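Local coordinates for protein GH62 hydrolase (Scytalidium thermophilum, PDB 4PVA) that probably releases alpha-L-arabinofuranosyl side groups from arabinoxylan, as a family 62 arabinofuranosidase of a thermophilic fungus, at residues V162-V167 / L181-D186; E222-Y227 / L240-I245. One frame throughout, in Å; residues are numbered along the deposited sequence.

Contacts 1 and 2 are two antiparallel hairpins from successive blades of the five-bladed beta-propeller known for family 62, and both are buried near the centre of the chain, their own centres about 9 Å apart. Each pairs the first strand of its blade with the second and carries a beta bulge at the same relative place, at Asp163 and Ala223. They differ in what fills the bulge: a water shared by Asp163 O and Ser184 OG in contact 1, a methyl group and an anchored glutamate in contact 2. The hairpins also meet directly, for Trp165 NE1 lies 2.9 Å from Ile226 O, a probable hydrogen bond.

Contact 1: residues V162-V167 / L181-D186; sequences VDMWVV and LFSSDD
Val162 and Ser184 form one hydrogen-bonded antiparallel pair and Trp165 and Phe182 another, on strands whose axes approach to 4.6 Å. Two residues lie between Val162 and Trp165 but one between Phe182 and Ser184, so the register slips by one: a beta bulge, with Asp163 and Met164 facing Ser183. Asp163 takes a positive phi of 68°, and its side chain leaves on the same side of the sheet as those of Val162 and Trp165. The pairs on both sides of the bulge keep their bonds, from Ser184 N to Val162 O at 2.9 Å and from Phe182 N to Trp165 O at 2.8 Å.

On the side of Val166 and Leu181, the selenium of Met164, modelled as selenomethionine, rests against Ser183 CB at 3.5 Å; its chain bends at chi2 (-59°). Further along, Leu181 CD1 meets Val166 CG2 at 3.8 Å. Ser183 OG is held elsewhere, by the indole NE1 of Trp161. Across the sheet, the Phe182 ring presents its edge to the carbonyl O of Trp165, nearly in plane, while Val167 CG1 comes obliquely to Phe182 CE1 at 3.9 Å. The indole of Trp165 leads away to the next hairpin, its NE1 held by Ile226 O. The side chains of Val162 and Asp186 cross at about a right angle, CG2 touching OD1.

Asp163 O points into the bulge, where it lies 2.9 Å from the oxygen of a water that donates to it and also bonds Ser184 OG; Ser183 CA adds a nearly straight CH...O contact to Asp163 O at 3.6 Å. The bulge thus turns this irregular carbonyl to a water held by Ser184 OG, while the Asp163 carboxylate reaches the next hairpin through a weak bond from Ala223 N.

Contact 2: residues E222-Y227 / L240-I245; sequences EAACIY and LLVEAI
Ile226 and Leu240 run alongside each other in the same direction, with Leu240 CD1 set against Ile226 CD1 at 3.5 Å and almost as near Ile226 CG1. Leu240 reaches across because CG stands opposite the backbone N (chi1 170°), which swings the branch over the neighbouring strand. Beside them, Ala224 CB adds looser contacts to Leu240 CD1 and Val242 CG2.

The other side of the sheet pairs Cys225 with Leu241, their CB atoms 4.1 Å apart. The side chains of Leu241 and Tyr227 cross at a slant, and Leu241 CD1 lies at the ring edge, near its plane, where it meets Tyr227 CE2 at 4.1 Å. That ring is fixed by its hydroxyl, bonded to Val298 N, and packs edge-to-face with Trp165 of the adjoining blade. Backbone bonds join Cys225 and Leu241, Leu241 N to Cys225 O at 2.8 Å and Cys225 N to Leu241 O at 2.9 Å.

Toward Glu222 the register slips by one residue, and Ala223 adopts a positive phi (64°) in the resulting bulge. Its methyl points at the other strand, and Ala223 CB sits 3.5 Å from Glu243 OE1. Glu243 runs extended past Ala223 (chi1 -172°), and its carboxylate is gripped from several quarters: a salt bridge to Arg251, a bond from OE2 to Ser294 OG and one from His295 N to OE1. On the opposite face of the sheet, Val242 CG1 touches Glu222 O at 3.5 Å, the carbonyl that also accepts Glu243 N.

A phosphate ion, probably from the crystallisation liquor, is modelled beside the Glu222 carboxylate, implausibly close, so the detail is doubtful. A bulged hairpin that places Glu222, at the start of the first strand, and Glu243, on the second, near the propeller centre is consistent with the substrate pocket of a five-bladed glycosidase of this family.

Contact 1: residues V162-V167 / L181-D186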
# COMPACT_ATOMS: atom_id res chain seq x y z
N VAL A 162 11.40 2.67 2.96
CA VAL A 162 10.18 1.93 3.25
C VAL A 162 9.15 2.09 2.13
O VAL A 162 9.22 3.02 1.30
CB VAL A 162 9.53 2.41 4.60
CG1 VAL A 162 10.46 2.20 5.76
CG2 VAL A 162 9.12 3.87 4.53
N ASP A 163 8.15 1.21 2.17
CA ASP A 163 6.88 1.37 1.47
C ASP A 163 7.01 1.29 -0.02
O ASP A 163 6.85 2.28 -0.78
CB ASP A 163 6.16 2.64 1.93
CG ASP A 163 5.80 2.57 3.38
OD1 ASP A 163 6.07 1.54 4.05
OD2 ASP A 163 5.23 3.52 3.92
N MSE A 164 7.25 0.07 -0.48
CA MSE A 164 7.55 -0.21 -1.88
C MSE A 164 6.29 -0.44 -2.68
O MSE A 164 5.37 -1.16 -2.24
CB MSE A 164 8.43 -1.48 -1.91
CG MSE A 164 9.55 -1.58 -0.91
SE MSE A 164 10.76 -0.07 -1.15
CE MSE A 164 11.89 -0.40 0.43
N TRP A 165 6.21 0.14 -3.88
CA TRP A 165 5.01 0.04 -4.71
C TRP A 165 5.38 -0.12 -6.17
O TRP A 165 6.07 0.75 -6.73
CB TRP A 165 4.17 1.33 -4.56
CG TRP A 165 2.90 1.29 -5.32
CD1 TRP A 165 2.69 1.64 -6.63
CD2 TRP A 165 1.64 0.86 -4.82
NE1 TRP A 165 1.37 1.44 -6.97
CE2 TRP A 165 0.72 0.94 -5.87
CE3 TRP A 165 1.21 0.39 -3.59
CZ2 TRP A 165 -0.61 0.63 -5.72
CZ3 TRP A 165 -0.12 0.05 -3.45
CH2 TRP A 165 -1.00 0.17 -4.49
N VAL A 166 4.91 -1.18 -6.81
CA VAL A 166 5.09 -1.36 -8.25
C VAL A 166 3.80 -1.03 -9.01
O VAL A 166 2.70 -1.40 -8.60
CB VAL A 166 5.50 -2.82 -8.58
CG1 VAL A 166 5.43 -3.15 -10.06
CG2 VAL A 166 6.88 -3.09 -8.02
N VAL A 167 3.97 -0.36 -10.14
CA VAL A 167 2.89 -0.18 -11.10
C VAL A 167 3.46 -0.16 -12.49
O VAL A 167 4.48 0.47 -12.74
CB VAL A 167 2.04 1.08 -10.77
CG1 VAL A 167 2.91 2.32 -10.70
CG2 VAL A 167 0.91 1.26 -11.79
N LEU A 181 8.85 1.35 -9.77
CA LEU A 181 8.95 0.98 -8.37
C LEU A 181 9.15 2.28 -7.58
O LEU A 181 10.19 2.94 -7.70
CB LEU A 181 10.14 0.05 -8.14
CG LEU A 181 10.50 -0.29 -6.71
CD1 LEU A 181 9.39 -1.00 -6.01
CD2 LEU A 181 11.73 -1.18 -6.76
N PHE A 182 8.16 2.61 -6.77
CA PHE A 182 8.17 3.78 -5.91
C PHE A 182 8.53 3.38 -4.50
O PHE A 182 8.23 2.27 -4.05
CB PHE A 182 6.79 4.45 -5.90
CG PHE A 182 6.42 5.12 -7.20
CD1 PHE A 182 5.84 4.38 -8.24
CD2 PHE A 182 6.57 6.49 -7.38
CE1 PHE A 182 5.46 4.97 -9.41
CE2 PHE A 182 6.18 7.09 -8.55
CZ PHE A 182 5.63 6.34 -9.58
N SER A 183 9.16 4.30 -3.77
CA SER A 183 9.50 4.08 -2.38
C SER A 183 9.68 5.41 -1.67
O SER A 183 9.83 6.46 -2.30
CB SER A 183 10.77 3.22 -2.30
OG SER A 183 11.91 3.85 -2.85
N SER A 184 9.69 5.37 -0.35
CA SER A 184 9.81 6.56 0.49
C SER A 184 11.00 6.41 1.43
O SER A 184 11.51 5.31 1.62
CB SER A 184 8.52 6.73 1.32
OG SER A 184 7.40 7.06 0.50
N ASP A 185 11.39 7.51 2.07
CA ASP A 185 12.51 7.47 3.03
C ASP A 185 12.15 8.02 4.40
O ASP A 185 13.07 8.19 5.23
CB ASP A 185 13.75 8.16 2.48
CG ASP A 185 13.56 9.62 2.18
OD1 ASP A 185 12.47 10.17 2.40
OD2 ASP A 185 14.55 10.22 1.68
N ASP A 186 10.89 8.29 4.71
CA ASP A 186 10.54 8.95 5.95
C ASP A 186 11.38 10.21 6.16
O ASP A 186 11.64 10.63 7.30
CB ASP A 186 10.70 7.98 7.14
CG ASP A 186 9.59 6.96 7.22
OD1 ASP A 186 8.62 7.04 6.45
OD2 ASP A 186 9.76 6.04 8.05
O HOH W 1 5.86 4.97 -0.48

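Contact 2: residues E222-Y227 / L240-I245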
# COMPACT_ATOMS: atom_id res chain seq x y z
N GLU A 222 4.91 8.74 3.64
CA GLU A 222 5.18 7.40 3.13
C GLU A 222 3.89 6.82 2.59
O GLU A 222 2.92 7.52 2.30
CB GLU A 222 5.91 6.50 4.12
CG GLU A 222 5.01 6.36 5.31
CD GLU A 222 5.53 5.43 6.43
OE1 GLU A 222 6.70 5.32 6.81
OE2 GLU A 222 4.66 4.80 6.99
N ALA A 223 3.91 5.53 2.35
CA ALA A 223 2.72 4.73 2.02
C ALA A 223 2.10 5.16 0.71
O ALA A 223 0.87 5.22 0.56
CB ALA A 223 1.73 4.75 3.18
N ALA A 224 2.92 5.41 -0.29
CA ALA A 224 2.40 5.79 -1.59
C ALA A 224 1.64 4.64 -2.26
O ALA A 224 1.96 3.45 -2.13
CB ALA A 224 3.53 6.22 -2.50
N CYS A 225 0.63 5.04 -3.01
CA CYS A 225 -0.11 4.18 -3.93
C CYS A 225 -0.21 4.91 -5.24
O CYS A 225 -0.54 6.08 -5.25
CB CYS A 225 -1.56 3.93 -3.46
SG CYS A 225 -1.80 3.28 -1.80
N ILE A 226 0.05 4.22 -6.35
CA ILE A 226 -0.16 4.76 -7.68
C ILE A 226 -1.06 3.81 -8.44
O ILE A 226 -0.72 2.64 -8.64
CB ILE A 226 1.15 4.99 -8.47
CG1 ILE A 226 2.10 6.03 -7.81
CG2 ILE A 226 0.81 5.44 -9.87
CD1 ILE A 226 2.78 5.61 -6.53
N TYR A 227 -2.21 4.32 -8.86
CA TYR A 227 -3.26 3.54 -9.55
C TYR A 227 -3.55 4.12 -10.92
O TYR A 227 -3.55 5.33 -11.11
CB TYR A 227 -4.54 3.56 -8.76
CG TYR A 227 -4.48 2.91 -7.41
CD1 TYR A 227 -4.39 1.54 -7.30
CD2 TYR A 227 -4.57 3.64 -6.24
CE1 TYR A 227 -4.35 0.92 -6.07
CE2 TYR A 227 -4.54 3.02 -5.01
CZ TYR A 227 -4.43 1.66 -4.93
OH TYR A 227 -4.41 1.05 -3.69
N LEU A 240 -2.17 9.30 -7.66
CA LEU A 240 -1.14 9.13 -6.62
C LEU A 240 -1.73 9.47 -5.27
O LEU A 240 -2.32 10.55 -5.09
CB LEU A 240 0.06 10.04 -6.88
CG LEU A 240 1.10 10.14 -5.75
CD1 LEU A 240 1.82 8.84 -5.52
CD2 LEU A 240 2.06 11.28 -6.06
N LEU A 241 -1.59 8.55 -4.32
CA LEU A 241 -1.94 8.76 -2.91
C LEU A 241 -0.67 8.72 -2.09
O LEU A 241 0.18 7.85 -2.33
CB LEU A 241 -2.86 7.67 -2.41
CG LEU A 241 -4.10 7.40 -3.25
CD1 LEU A 241 -4.93 6.31 -2.61
CD2 LEU A 241 -4.93 8.65 -3.48
N VAL A 242 -0.51 9.63 -1.14
CA VAL A 242 0.63 9.60 -0.20
C VAL A 242 0.11 9.96 1.16
O VAL A 242 -0.69 10.87 1.31
CB VAL A 242 1.80 10.56 -0.61
CG1 VAL A 242 2.95 10.47 0.39
CG2 VAL A 242 2.30 10.28 -2.02
N GLU A 243 0.57 9.25 2.18
CA GLU A 243 0.18 9.55 3.54
C GLU A 243 0.93 10.75 4.08
O GLU A 243 2.14 10.89 3.87
CB GLU A 243 0.39 8.31 4.43
CG GLU A 243 -0.14 8.40 5.83
CD GLU A 243 -0.06 7.08 6.58
OE1 GLU A 243 0.04 6.03 5.91
OE2 GLU A 243 -0.19 7.16 7.84
N ALA A 244 0.19 11.57 4.80
CA ALA A 244 0.69 12.70 5.52
C ALA A 244 0.29 12.61 6.99
O ALA A 244 -0.67 11.96 7.37
CB ALA A 244 0.19 14.01 4.91
N ILE A 245 1.07 13.30 7.83
CA ILE A 245 0.77 13.39 9.27
C ILE A 245 0.41 14.83 9.55
O ILE A 245 1.19 15.74 9.27
CB ILE A 245 1.93 12.96 10.16
CG1 ILE A 245 2.50 11.62 9.69
CG2 ILE A 245 1.48 12.89 11.61
CD1 ILE A 245 3.58 11.03 10.58